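Local coordinates for protein staphylococcal enterotoxin-like toxin (Staphylococcus aureus, PDB 4DXF) that probably binds host carbohydrates through a superantigen fold, in which an oligonucleotide/oligosaccharide-binding (OB) domain is joined to a beta-grasp domain, at residues A21-P26 / E140-L145; G96-N101 / K133-L138; A109-T114 / D125-K130; S161-I166 / K173-L178. All blocks are in the same frame, centred on the assembly; numbering follows the deposited sequence.

Interaction 1. Residues A21-P26 / E140-L145; sequences AYYTKP and ELDFKL
The phenol oxygen of Tyr-23 is gripped twice: OH donates to Asp-142 OD2 over a short 2.5 Å, and it also accepts the backbone N-H of Leu-182. This contact brings the end of helix 17-22 and the turn after it, near the N terminus, against helix 138-153, the helix of the beta-grasp domain. The carboxylate meets the phenol at its edge with the two planes 78° apart, and OD2 uses its syn lone pair; the other oxygen, OD1, forms a salt bridge with Arg-146, which should help fix the rotation of the group.

Phe-143 is the third member of an aromatic cluster with Tyr-22 and Tyr-23. Its CG lies anti to the backbone N (chi1 -167°), which carries the ring away from its own helix and toward the turn. There its edge is directed at the face of Tyr-22 in an offset edge-to-face pair, centroids 5.9 Å apart and planes at 88°. Against Tyr-23 the ring is oblique, with Tyr-23 CD1 and Phe-143 CD1 3.5 Å apart. Tyr-22 is itself held at its far end, where OH bonds Glu-83.

The edge of Phe-143 abuts the carbonyl oxygens of the type I beta turn of Tyr-22 to Lys-25. Near the ring plane, Tyr-22 O lies 3.4 Å from Phe-143 CE1 and Lys-25 O lies 3.3 Å from Phe-143 CZ.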
loop_
_atom_site.group_PDB
_atom_site.type_symbol
_atom_site.label_atom_id
_atom_site.label_comp_id
_atom_site.label_asym_id
_atom_site.label_seq_id
_atom_site.Cartn_x
_atom_site.Cartn_y
_atom_site.Cartn_z
ATOM N N ALA A 21 13.151 -0.389 7.024
ATOM C CA ALA A 21 13.776 0.063 5.790
ATOM C C ALA A 21 12.695 0.123 4.713
ATOM O O ALA A 21 12.606 1.116 3.965
ATOM C CB ALA A 21 14.929 -0.921 5.321
ATOM N N TYR A 22 11.905 -0.922 4.631
ATOM C CA TYR A 22 11.001 -1.099 3.473
ATOM C C TYR A 22 9.976 0.012 3.565
ATOM O O TYR A 22 9.715 0.745 2.566
ATOM C CB TYR A 22 10.334 -2.467 3.487
ATOM C CG TYR A 22 9.398 -2.625 2.301
ATOM C CD1 TYR A 22 9.915 -2.789 1.022
ATOM C CD2 TYR A 22 8.029 -2.483 2.461
ATOM C CE1 TYR A 22 9.039 -2.886 -0.089
ATOM C CE2 TYR A 22 7.147 -2.569 1.362
ATOM C CZ TYR A 22 7.652 -2.780 0.108
ATOM O OH TYR A 22 6.756 -2.853 -0.987
ATOM N N TYR A 23 9.421 0.180 4.762
ATOM C CA TYR A 23 8.293 1.127 4.952
ATOM C C TYR A 23 8.676 2.608 5.121
ATOM O O TYR A 23 7.817 3.459 5.342
ATOM C CB TYR A 23 7.350 0.604 6.012
ATOM C CG TYR A 23 6.481 -0.596 5.582
ATOM C CD1 TYR A 23 5.447 -0.421 4.657
ATOM C CD2 TYR A 23 6.746 -1.890 6.028
ATOM C CE1 TYR A 23 4.644 -1.479 4.250
ATOM C CE2 TYR A 23 5.945 -2.955 5.675
ATOM C CZ TYR A 23 4.891 -2.752 4.704
ATOM O OH TYR A 23 4.094 -3.762 4.318
ATOM N N THR A 24 9.958 2.915 4.945
ATOM C CA THR A 24 10.412 4.294 4.862
ATOM C C THR A 24 10.899 4.650 3.447
ATOM O O THR A 24 11.404 5.740 3.216
ATOM C CB THR A 24 11.516 4.616 5.956
ATOM O OG1 THR A 24 12.562 3.643 5.883
ATOM C CG2 THR A 24 10.854 4.574 7.303
ATOM N N LYS A 25 10.802 3.678 2.542
ATOM C CA LYS A 25 11.072 3.884 1.111
ATOM C C LYS A 25 10.182 4.991 0.553
ATOM O O LYS A 25 9.080 5.243 1.069
ATOM C CB LYS A 25 10.850 2.592 0.329
ATOM C CG LYS A 25 12.059 1.708 0.406
ATOM C CD LYS A 25 11.688 0.315 0.079
ATOM C CE LYS A 25 11.891 -0.058 -1.337
ATOM N NZ LYS A 25 13.200 0.157 -2.080
ATOM N N PRO A 26 10.710 5.741 -0.425
ATOM C CA PRO A 26 9.830 6.774 -1.014
ATOM C C PRO A 26 8.789 6.108 -1.942
ATOM O O PRO A 26 9.042 5.018 -2.509
ATOM C CB PRO A 26 10.801 7.684 -1.811
ATOM C CG PRO A 26 11.998 6.773 -2.164
ATOM C CD PRO A 26 12.033 5.654 -1.069
ATOM N N GLU A 140 -1.439 0.744 -1.025
ATOM C CA GLU A 140 -1.288 2.171 -0.619
ATOM C C GLU A 140 -1.646 2.420 0.839
ATOM O O GLU A 140 -0.925 3.154 1.548
ATOM C CB GLU A 140 -2.158 3.102 -1.524
ATOM C CG GLU A 140 -2.035 4.550 -1.100
ATOM C CD GLU A 140 -2.747 5.492 -2.047
ATOM O OE1 GLU A 140 -3.100 5.013 -3.157
ATOM O OE2 GLU A 140 -2.956 6.712 -1.678
ATOM N N LEU A 141 -2.739 1.822 1.285
ATOM C CA LEU A 141 -3.208 1.954 2.666
ATOM C C LEU A 141 -2.126 1.357 3.589
ATOM O O LEU A 141 -1.634 2.047 4.531
ATOM C CB LEU A 141 -4.518 1.238 2.859
ATOM C CG LEU A 141 -5.717 1.803 2.046
ATOM C CD1 LEU A 141 -6.762 0.745 2.010
ATOM C CD2 LEU A 141 -6.187 3.074 2.788
ATOM N N ASP A 142 -1.719 0.139 3.244
ATOM C CA ASP A 142 -0.709 -0.531 4.087
ATOM C C ASP A 142 0.608 0.312 4.145
ATOM O O ASP A 142 1.121 0.599 5.242
ATOM C CB ASP A 142 -0.417 -1.899 3.501
ATOM C CG ASP A 142 0.827 -2.579 4.185
ATOM O OD1 ASP A 142 0.601 -2.981 5.382
ATOM O OD2 ASP A 142 1.907 -2.745 3.545
ATOM N N PHE A 143 1.119 0.827 3.022
ATOM C CA PHE A 143 2.367 1.506 2.986
ATOM C C PHE A 143 2.299 2.875 3.693
ATOM O O PHE A 143 3.138 3.213 4.530
ATOM C CB PHE A 143 2.827 1.657 1.576
ATOM C CG PHE A 143 4.233 2.059 1.447
ATOM C CD1 PHE A 143 5.230 1.050 1.465
ATOM C CD2 PHE A 143 4.642 3.438 1.314
ATOM C CE1 PHE A 143 6.543 1.373 1.387
ATOM C CE2 PHE A 143 6.039 3.743 1.194
ATOM C CZ PHE A 143 6.962 2.682 1.209
ATOM N N LYS A 144 1.308 3.700 3.325
ATOM C CA LYS A 144 1.207 4.990 3.949
ATOM C C LYS A 144 0.966 4.929 5.445
ATOM O O LYS A 144 1.504 5.775 6.192
ATOM C CB LYS A 144 0.075 5.741 3.301
ATOM C CG LYS A 144 0.521 6.174 1.914
ATOM C CD LYS A 144 -0.599 7.037 1.172
ATOM C CE LYS A 144 0.084 7.764 -0.033
ATOM N NZ LYS A 144 -0.986 8.578 -0.735
ATOM N N LEU A 145 0.125 3.981 5.896
ATOM C CA LEU A 145 -0.205 3.874 7.315
ATOM C C LEU A 145 1.072 3.419 8.059
ATOM O O LEU A 145 1.424 4.049 9.068
ATOM C CB LEU A 145 -1.389 2.948 7.506
ATOM C CG LEU A 145 -2.812 3.565 7.215
ATOM C CD1 LEU A 145 -3.831 2.509 7.149
ATOM C CD2 LEU A 145 -3.141 4.565 8.357
#

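Interaction 2. Residues G96-N101 / K133-L138; sequences GITKSN and KEQISL
Three direct hydrogen bonds join Thr-98, Lys-99 and Asn-101 to the segment 133-138, and each uses at least one side chain. Lys-133 NZ donates to Thr-98 OG1 (2.7 Å), a reach made by bending the lysine chain at its last two torsions. The same ammonium forms a salt bridge with Asp-77, a weak bond to Gln-135 O and a bond to a water, so four acceptors lie round its three N-H groups. Lys-99 N donates to Gln-135 OE1 (3.0 Å, 174° at the hydrogen), and Glu-134 N donates to Asn-101 OD1 (2.9 Å, 177°). Both N-H groups point almost straight at their acceptors, yet both donors are tilted from the plane of the acceptor carbonyl.

Strands 97-99 and 135-137 run antiparallel at 174°, but their axes are 6.3 Å apart and no backbone-to-backbone bond links them. They form a seam between the OB-fold and beta-grasp domains rather than a continuous sheet.

Two waters bridge the segments. One accepts from Lys-133 NZ and Gln-135 N and lies 2.7 Å from Lys-99 O; the second donates to Ser-100 O and Glu-134 OE1, which also takes a hydrogen bond from Ser-102 OG.

Van der Waals contact follows toward Gly-96. Thr-98 CG2 rests 4.0 Å from Ser-137 CB, and Gly-96 CA comes within 3.4 Å of Ser-137 OG, the hydroxyl that caps helix 138-153 through Glu-140 N.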
loop_
_atom_site.group_PDB
_atom_site.type_symbol
_atom_site.label_atom_id
_atom_site.label_comp_id
_atom_site.label_asym_id
_atom_site.label_seq_id
_atom_site.Cartn_x
_atom_site.Cartn_y
_atom_site.Cartn_z
ATOM N N GLY A 96 -0.825 -2.263 -6.679
ATOM C CA GLY A 96 -1.110 -0.838 -6.464
ATOM C C GLY A 96 -1.886 -0.228 -7.620
ATOM O O GLY A 96 -1.943 1.002 -7.732
ATOM N N ILE A 97 -2.470 -1.079 -8.471
ATOM C CA ILE A 97 -3.222 -0.508 -9.685
ATOM C C ILE A 97 -4.627 -0.376 -9.362
ATOM O O ILE A 97 -5.261 -1.364 -8.869
ATOM C CB ILE A 97 -3.094 -1.465 -10.915
ATOM C CG1 ILE A 97 -1.642 -1.697 -11.201
ATOM C CG2 ILE A 97 -3.794 -0.799 -12.137
ATOM C CD1 ILE A 97 -1.347 -2.888 -12.150
ATOM N N THR A 98 -5.224 0.828 -9.661
ATOM C CA THR A 98 -6.598 1.056 -9.331
ATOM C C THR A 98 -7.264 1.838 -10.549
ATOM O O THR A 98 -6.552 2.289 -11.376
ATOM C CB THR A 98 -6.806 1.995 -8.103
ATOM O OG1 THR A 98 -6.085 3.181 -8.229
ATOM C CG2 THR A 98 -6.273 1.242 -6.780
ATOM N N LYS A 99 -8.562 1.899 -10.534
ATOM C CA LYS A 99 -9.344 2.708 -11.478
ATOM C C LYS A 99 -9.280 4.174 -11.056
ATOM O O LYS A 99 -9.483 4.518 -9.924
ATOM C CB LYS A 99 -10.808 2.279 -11.493
ATOM C CG LYS A 99 -11.584 2.966 -12.652
ATOM C CD LYS A 99 -12.834 2.138 -13.060
ATOM C CE LYS A 99 -14.117 2.566 -12.299
ATOM N NZ LYS A 99 -14.842 3.731 -12.943
ATOM N N SER A 100 -9.028 5.049 -12.019
ATOM C CA SER A 100 -8.985 6.495 -11.755
ATOM C C SER A 100 -10.361 7.004 -11.266
ATOM O O SER A 100 -11.393 6.444 -11.573
ATOM C CB SER A 100 -8.607 7.230 -13.080
ATOM O OG SER A 100 -7.397 6.763 -13.656
ATOM N N ASN A 101 -10.356 8.071 -10.491
ATOM C CA ASN A 101 -11.568 8.710 -10.008
ATOM C C ASN A 101 -12.494 9.058 -11.193
ATOM O O ASN A 101 -12.003 9.396 -12.259
ATOM C CB ASN A 101 -11.166 10.017 -9.362
ATOM C CG ASN A 101 -10.649 9.809 -7.928
ATOM O OD1 ASN A 101 -10.518 8.670 -7.492
ATOM N ND2 ASN A 101 -10.377 10.873 -7.233
ATOM N N LYS A 133 -9.195 9.233 -3.203
ATOM C CA LYS A 133 -9.387 8.242 -4.235
ATOM C C LYS A 133 -10.605 7.382 -4.049
ATOM O O LYS A 133 -10.886 6.838 -2.967
ATOM C CB LYS A 133 -8.125 7.375 -4.433
ATOM C CG LYS A 133 -7.109 7.932 -5.435
ATOM C CD LYS A 133 -5.804 7.129 -5.459
ATOM C CE LYS A 133 -5.903 5.694 -6.139
ATOM N NZ LYS A 133 -6.807 5.663 -7.464
ATOM N N GLU A 134 -11.347 7.233 -5.147
ATOM C CA GLU A 134 -12.547 6.431 -5.217
ATOM C C GLU A 134 -12.248 4.963 -4.933
ATOM O O GLU A 134 -12.978 4.280 -4.199
ATOM C CB GLU A 134 -13.180 6.545 -6.633
ATOM C CG GLU A 134 -14.603 6.466 -6.535
ATOM C CD GLU A 134 -15.356 7.034 -7.748
ATOM O OE1 GLU A 134 -14.775 7.246 -8.833
ATOM O OE2 GLU A 134 -16.547 7.271 -7.557
ATOM N N GLN A 135 -11.155 4.505 -5.521
ATOM C CA GLN A 135 -10.766 3.125 -5.352
ATOM C C GLN A 135 -9.281 3.177 -4.929
ATOM O O GLN A 135 -8.475 3.778 -5.581
ATOM C CB GLN A 135 -10.892 2.400 -6.660
ATOM C CG GLN A 135 -10.780 0.906 -6.464
ATOM C CD GLN A 135 -10.909 0.126 -7.749
ATOM O OE1 GLN A 135 -10.012 0.125 -8.565
ATOM N NE2 GLN A 135 -12.019 -0.535 -7.921
ATOM N N ILE A 136 -8.925 2.503 -3.840
ATOM C CA ILE A 136 -7.581 2.571 -3.332
ATOM C C ILE A 136 -7.109 1.138 -3.080
ATOM O O ILE A 136 -7.935 0.303 -2.647
ATOM C CB ILE A 136 -7.582 3.400 -2.008
ATOM C CG1 ILE A 136 -6.145 3.603 -1.528
ATOM C CG2 ILE A 136 -8.606 2.863 -0.969
ATOM C CD1 ILE A 136 -6.066 4.638 -0.505
ATOM N N SER A 137 -5.860 0.915 -3.387
ATOM C CA SER A 137 -5.229 -0.398 -3.255
ATOM C C SER A 137 -4.881 -0.632 -1.795
ATOM O O SER A 137 -4.559 0.319 -1.037
ATOM C CB SER A 137 -3.920 -0.554 -4.057
ATOM O OG SER A 137 -2.868 0.333 -3.763
ATOM N N LEU A 138 -4.896 -1.896 -1.429
ATOM C CA LEU A 138 -4.300 -2.238 -0.093
ATOM C C LEU A 138 -2.851 -1.887 0.017
ATOM O O LEU A 138 -2.401 -1.508 1.127
ATOM C CB LEU A 138 -4.583 -3.734 0.255
ATOM C CG LEU A 138 -6.035 -4.191 0.390
ATOM C CD1 LEU A 138 -6.081 -5.734 0.814
ATOM C CD2 LEU A 138 -7.064 -3.458 1.298
HETATM O O HOH W 1 -9.739 6.024 -7.651
HETATM O O HOH W 2 -13.414 5.022 -9.668
#

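Interaction 3. Residues A109-T114 / D125-K130; sequences AGVRIT and DVSEFK
Ala-109 and Phe-129 exchange two backbone bonds, Phe-129 N to Ala-109 O at 2.7 Å and Ala-109 N to Phe-129 O at 3.0 Å. The same reciprocal pattern recurs at Val-111 with Ser-127 and at Ile-113 with Asp-125, giving six bonds in all. Their carbonyl geometry differs: Asp-125 N lies in the plane of the Ile-113 carbonyl, whereas Val-111 N sits 47° above that of Ser-127. Val-111 O serves twice, accepting Ser-127 N at 3.1 Å. Its second contact is a CA-H...O approach, with Val-126 CA 3.3 Å from Val-111 O.

This ladder is the antiparallel hairpin of strands 107-116 and 122-131 at one side of the beta-grasp sheet, with axes at 148°. The intervening residues of 109-114 turn their backbone groups the other way: Gly-110, Arg-112 and Thr-114 bond to strand 196-203, so the alternate donors and acceptors of the inner strand are met on both flanks.

Side chains of Val-111, Ile-113, Ser-127 and Phe-129 share the face under helix 138-153. Ser-127 OG lies 3.3 Å from Val-111 CB, an apolar neighbour, and finds its polar partner in Gln-148 of the helix. Val-111 CG2, anti to its own carbonyl carbon, reaches diagonally across to Phe-129 CB on the partner strand at 3.9 Å. Asp-125 sends OD2 to Asn-153, while OD1 takes a weak bond from Val-126 N (2.9 Å).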
loop_
_atom_site.group_PDB
_atom_site.type_symbol
_atom_site.label_atom_id
_atom_site.label_comp_id
_atom_site.label_asym_id
_atom_site.label_seq_id
_atom_site.Cartn_x
_atom_site.Cartn_y
_atom_site.Cartn_z
ATOM N N ALA A 109 -10.938 9.416 7.332
ATOM C CA ALA A 109 -11.287 8.279 8.175
ATOM C C ALA A 109 -10.441 8.449 9.478
ATOM O O ALA A 109 -9.230 8.707 9.363
ATOM C CB ALA A 109 -10.932 6.978 7.444
ATOM N N GLY A 110 -11.068 8.361 10.663
ATOM C CA GLY A 110 -10.310 8.506 11.946
ATOM C C GLY A 110 -9.419 7.292 12.173
ATOM O O GLY A 110 -9.790 6.186 11.815
ATOM N N VAL A 111 -8.240 7.523 12.748
ATOM C CA VAL A 111 -7.255 6.450 13.030
ATOM C C VAL A 111 -7.119 6.433 14.546
ATOM O O VAL A 111 -7.007 7.499 15.164
ATOM C CB VAL A 111 -5.970 6.729 12.401
ATOM C CG1 VAL A 111 -4.963 5.640 12.759
ATOM C CG2 VAL A 111 -6.139 6.817 10.864
ATOM N N ARG A 112 -7.190 5.247 15.147
ATOM C CA ARG A 112 -7.054 5.149 16.618
ATOM C C ARG A 112 -5.908 4.174 16.818
ATOM O O ARG A 112 -5.990 3.038 16.298
ATOM C CB ARG A 112 -8.337 4.530 17.208
ATOM C CG ARG A 112 -9.660 5.348 16.937
ATOM C CD ARG A 112 -10.928 4.481 17.101
ATOM N NE ARG A 112 -12.145 5.307 17.107
ATOM C CZ ARG A 112 -12.341 6.347 17.935
ATOM N NH1 ARG A 112 -11.393 6.705 18.806
ATOM N NH2 ARG A 112 -13.471 7.052 17.883
ATOM N N ILE A 113 -4.909 4.582 17.624
ATOM C CA ILE A 113 -3.643 3.852 17.764
ATOM C C ILE A 113 -3.457 3.456 19.206
ATOM O O ILE A 113 -3.525 4.333 20.064
ATOM C CB ILE A 113 -2.480 4.689 17.331
ATOM C CG1 ILE A 113 -2.721 5.025 15.837
ATOM C CG2 ILE A 113 -1.121 3.881 17.502
ATOM C CD1 ILE A 113 -2.031 6.304 15.339
ATOM N N THR A 114 -3.284 2.158 19.447
ATOM C CA THR A 114 -3.009 1.760 20.815
ATOM C C THR A 114 -1.636 1.121 20.741
ATOM O O THR A 114 -1.419 0.235 19.889
ATOM C CB THR A 114 -4.036 0.744 21.394
ATOM O OG1 THR A 114 -5.403 1.202 21.342
ATOM C CG2 THR A 114 -3.709 0.388 22.876
ATOM N N ASP A 125 -3.295 7.142 20.704
ATOM C CA ASP A 125 -3.020 8.314 19.845
ATOM C C ASP A 125 -4.091 8.255 18.758
ATOM O O ASP A 125 -4.781 7.237 18.618
ATOM C CB ASP A 125 -1.591 8.275 19.260
ATOM C CG ASP A 125 -1.190 9.556 18.488
ATOM O OD1 ASP A 125 -1.749 10.665 18.791
ATOM O OD2 ASP A 125 -0.313 9.447 17.559
ATOM N N VAL A 126 -4.213 9.354 18.031
ATOM C CA VAL A 126 -5.251 9.537 17.052
ATOM C C VAL A 126 -4.654 10.304 15.861
ATOM O O VAL A 126 -3.669 11.089 15.958
ATOM C CB VAL A 126 -6.505 10.220 17.661
ATOM C CG1 VAL A 126 -6.979 9.443 18.874
ATOM C CG2 VAL A 126 -6.207 11.679 18.041
ATOM N N SER A 127 -5.177 9.980 14.685
ATOM C CA SER A 127 -4.839 10.734 13.508
ATOM C C SER A 127 -6.062 10.696 12.582
ATOM O O SER A 127 -7.122 10.198 12.945
ATOM C CB SER A 127 -3.528 10.223 12.867
ATOM O OG SER A 127 -3.737 9.123 12.006
ATOM N N GLU A 128 -5.925 11.297 11.422
ATOM C CA GLU A 128 -7.027 11.368 10.485
ATOM C C GLU A 128 -6.398 10.935 9.146
ATOM O O GLU A 128 -5.382 11.492 8.749
ATOM C CB GLU A 128 -7.503 12.802 10.394
ATOM C CG GLU A 128 -8.841 12.934 9.715
ATOM C CD GLU A 128 -9.509 14.293 9.965
ATOM O OE1 GLU A 128 -9.133 14.958 10.970
ATOM O OE2 GLU A 128 -10.419 14.678 9.162
ATOM N N PHE A 129 -6.990 9.995 8.438
ATOM C CA PHE A 129 -6.367 9.513 7.204
ATOM C C PHE A 129 -7.190 10.114 6.061
ATOM O O PHE A 129 -8.341 9.831 5.973
ATOM C CB PHE A 129 -6.394 7.983 7.132
ATOM C CG PHE A 129 -5.602 7.444 5.979
ATOM C CD1 PHE A 129 -4.219 7.344 6.061
ATOM C CD2 PHE A 129 -6.245 7.029 4.799
ATOM C CE1 PHE A 129 -3.472 6.841 5.001
ATOM C CE2 PHE A 129 -5.505 6.550 3.730
ATOM C CZ PHE A 129 -4.115 6.462 3.809
ATOM N N LYS A 130 -6.577 10.953 5.245
ATOM C CA LYS A 130 -7.302 11.695 4.223
ATOM C C LYS A 130 -7.394 10.813 2.991
ATOM O O LYS A 130 -6.386 10.318 2.521
ATOM C CB LYS A 130 -6.542 13.005 3.906
#

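Interaction 4. Residues S161-I166 / K173-L178; sequences SGKIVI and KYTFEL
Phe-176 presents its ring obliquely to two isoleucines of the partner strand. Ile-164 CG2 comes within 3.9 Å of Phe-176 CD2, and Ile-166 CG1 within 4.0 Å of Phe-176 CE2, so the adjacent atoms CD2 and CE2 serve one isoleucine each. In Phe-176, CG is set anti to the carbonyl carbon (chi1 -49°), which leans the ring over the partner strand, toward Ile-166. Leu-178 meets Ile-164 differently: the two side chains cross at about a right angle, and their branch ends, Ile-164 CD1 and Leu-178 CD2, touch at 3.7 Å.

These residues line the face of the beta-grasp sheet that packs on helix 138-153, where Ile-164 and Leu-178 meet Arg-146 and Ile-166 meets Leu-145. The segments are the antiparallel hairpin of strands 162-168 and 173-177, with axes at 164°. Five backbone bonds hold the register; that of Ile-166 N to Tyr-174 O (2.7 Å) points nearly down the carbonyl axis, while Leu-178 N approaches Gly-162 O (2.8 Å) from well above its plane.

On the other face Val-165 and Thr-175 lie side by side, pointing the same way, with Val-165 CG2 3.8 Å from Thr-175 OG1. The second branch, Val-165 CG1, meets the aliphatic shaft of Lys-173 at CD, 3.7 Å away. Near the hairpin's open end a water accepts from Gly-162 N at 3.0 Å and gives a weak bond to Glu-177 OE1.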
loop_
_atom_site.group_PDB
_atom_site.type_symbol
_atom_site.label_atom_id
_atom_site.label_comp_id
_atom_site.label_asym_id
_atom_site.label_seq_id
_atom_site.Cartn_x
_atom_site.Cartn_y
_atom_site.Cartn_z
ATOM N N SER A 161 5.250 -5.296 16.208
ATOM C CA SER A 161 4.241 -6.299 15.992
ATOM C C SER A 161 2.872 -5.667 16.231
ATOM O O SER A 161 2.804 -4.527 16.738
ATOM C CB SER A 161 4.491 -7.507 16.930
ATOM O OG SER A 161 3.433 -8.436 16.763
ATOM N N GLY A 162 1.808 -6.372 15.829
ATOM C CA GLY A 162 0.413 -5.967 16.060
ATOM C C GLY A 162 -0.249 -5.884 14.679
ATOM O O GLY A 162 0.106 -6.647 13.779
ATOM N N LYS A 163 -1.184 -4.981 14.553
ATOM C CA LYS A 163 -2.005 -4.971 13.290
ATOM C C LYS A 163 -2.630 -3.630 12.987
ATOM O O LYS A 163 -2.933 -2.835 13.881
ATOM C CB LYS A 163 -3.078 -6.040 13.359
ATOM C CG LYS A 163 -4.118 -5.792 14.412
ATOM C CD LYS A 163 -5.014 -7.049 14.612
ATOM C CE LYS A 163 -6.186 -6.764 15.570
ATOM N NZ LYS A 163 -5.825 -6.059 16.837
ATOM N N ILE A 164 -2.832 -3.400 11.669
ATOM C CA ILE A 164 -3.723 -2.343 11.266
ATOM C C ILE A 164 -5.049 -2.975 10.718
ATOM O O ILE A 164 -5.000 -3.995 9.974
ATOM C CB ILE A 164 -3.080 -1.598 10.127
ATOM C CG1 ILE A 164 -1.831 -0.796 10.548
ATOM C CG2 ILE A 164 -4.163 -0.697 9.448
ATOM C CD1 ILE A 164 -0.916 -0.715 9.340
ATOM N N VAL A 165 -6.189 -2.430 11.112
ATOM C CA VAL A 165 -7.466 -2.919 10.638
ATOM C C VAL A 165 -8.259 -1.758 10.033
ATOM O O VAL A 165 -8.537 -0.719 10.698
ATOM C CB VAL A 165 -8.326 -3.646 11.766
ATOM C CG1 VAL A 165 -9.724 -4.222 11.228
ATOM C CG2 VAL A 165 -7.485 -4.707 12.550
ATOM N N ILE A 166 -8.640 -1.983 8.774
ATOM C CA ILE A 166 -9.410 -0.978 8.032
ATOM C C ILE A 166 -10.853 -1.401 8.131
ATOM O O ILE A 166 -11.218 -2.486 7.669
ATOM C CB ILE A 166 -9.000 -0.952 6.530
ATOM C CG1 ILE A 166 -7.492 -0.879 6.264
ATOM C CG2 ILE A 166 -9.754 0.184 5.719
ATOM C CD1 ILE A 166 -6.744 0.387 6.799
ATOM N N LYS A 173 -14.139 -5.592 6.851
ATOM C CA LYS A 173 -12.829 -5.153 7.356
ATOM C C LYS A 173 -11.654 -5.803 6.617
ATOM O O LYS A 173 -11.818 -6.884 6.071
ATOM C CB LYS A 173 -12.723 -5.386 8.887
ATOM C CG LYS A 173 -12.104 -6.723 9.287
ATOM C CD LYS A 173 -12.228 -6.918 10.822
ATOM C CE LYS A 173 -12.693 -8.331 11.147
ATOM N NZ LYS A 173 -11.711 -9.276 10.598
ATOM N N TYR A 174 -10.486 -5.153 6.576
ATOM C CA TYR A 174 -9.195 -5.700 6.088
ATOM C C TYR A 174 -8.096 -5.502 7.119
ATOM O O TYR A 174 -8.031 -4.418 7.738
ATOM C CB TYR A 174 -8.700 -4.904 4.872
ATOM C CG TYR A 174 -9.738 -5.006 3.781
ATOM C CD1 TYR A 174 -10.806 -4.098 3.708
ATOM C CD2 TYR A 174 -9.666 -6.038 2.883
ATOM C CE1 TYR A 174 -11.796 -4.252 2.680
ATOM C CE2 TYR A 174 -10.609 -6.186 1.899
ATOM C CZ TYR A 174 -11.654 -5.328 1.815
ATOM O OH TYR A 174 -12.545 -5.568 0.782
ATOM N N THR A 175 -7.215 -6.491 7.219
ATOM C CA THR A 175 -6.187 -6.531 8.295
ATOM C C THR A 175 -4.784 -6.698 7.763
ATOM O O THR A 175 -4.496 -7.580 6.907
ATOM C CB THR A 175 -6.552 -7.662 9.355
ATOM O OG1 THR A 175 -7.837 -7.353 9.891
ATOM C CG2 THR A 175 -5.498 -7.694 10.469
ATOM N N PHE A 176 -3.840 -5.933 8.329
ATOM C CA PHE A 176 -2.441 -6.021 7.959
ATOM C C PHE A 176 -1.630 -6.313 9.236
ATOM O O PHE A 176 -1.595 -5.486 10.118
ATOM C CB PHE A 176 -1.906 -4.700 7.417
ATOM C CG PHE A 176 -2.768 -4.069 6.340
ATOM C CD1 PHE A 176 -3.291 -4.837 5.326
ATOM C CD2 PHE A 176 -2.988 -2.679 6.358
ATOM C CE1 PHE A 176 -4.085 -4.212 4.304
ATOM C CE2 PHE A 176 -3.770 -2.050 5.390
ATOM C CZ PHE A 176 -4.339 -2.793 4.363
ATOM N N GLU A 177 -1.078 -7.515 9.346
ATOM C CA GLU A 177 -0.182 -7.872 10.498
ATOM C C GLU A 177 1.123 -7.179 10.342
ATOM O O GLU A 177 1.754 -7.213 9.302
ATOM C CB GLU A 177 0.019 -9.433 10.531
ATOM C CG GLU A 177 -1.296 -10.157 10.699
ATOM C CD GLU A 177 -1.928 -10.026 12.123
ATOM O OE1 GLU A 177 -1.240 -9.684 13.117
ATOM O OE2 GLU A 177 -3.134 -10.268 12.277
ATOM N N LEU A 178 1.517 -6.431 11.379
ATOM C CA LEU A 178 2.713 -5.607 11.327
ATOM C C LEU A 178 4.041 -6.375 11.462
ATOM O O LEU A 178 5.047 -5.841 11.156
ATOM C CB LEU A 178 2.608 -4.488 12.406
ATOM C CG LEU A 178 1.357 -3.600 12.273
ATOM C CD1 LEU A 178 1.372 -2.731 13.494
ATOM C CD2 LEU A 178 1.610 -2.803 11.018
HETATM O O HOH W 3 1.933 -8.798 13.996
#

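From the N terminus, residues 21-26 meet 140-145 in interaction 1, the widest loop, which brackets the whole OB-fold sheet. Within it, 96-101 and 133-138 close interaction 2, and within that the hairpin of interaction 3 closes after ten intervening residues. Interaction 4 follows in series, closing the short hairpin between 161-166 and 173-178, and none of the loops cross. Helix 138-153, which leads on directly from strand 135-137, joins them: Leu-141 packs on Ile-136 of interaction 2 and Phe-129 of interaction 3, while Leu-145 touches Phe-129 and Ile-166. Interactions 3 and 4 lie on the same sheet, nearest atoms about 7 Å apart; interactions 1 and 2 tie the two domains together.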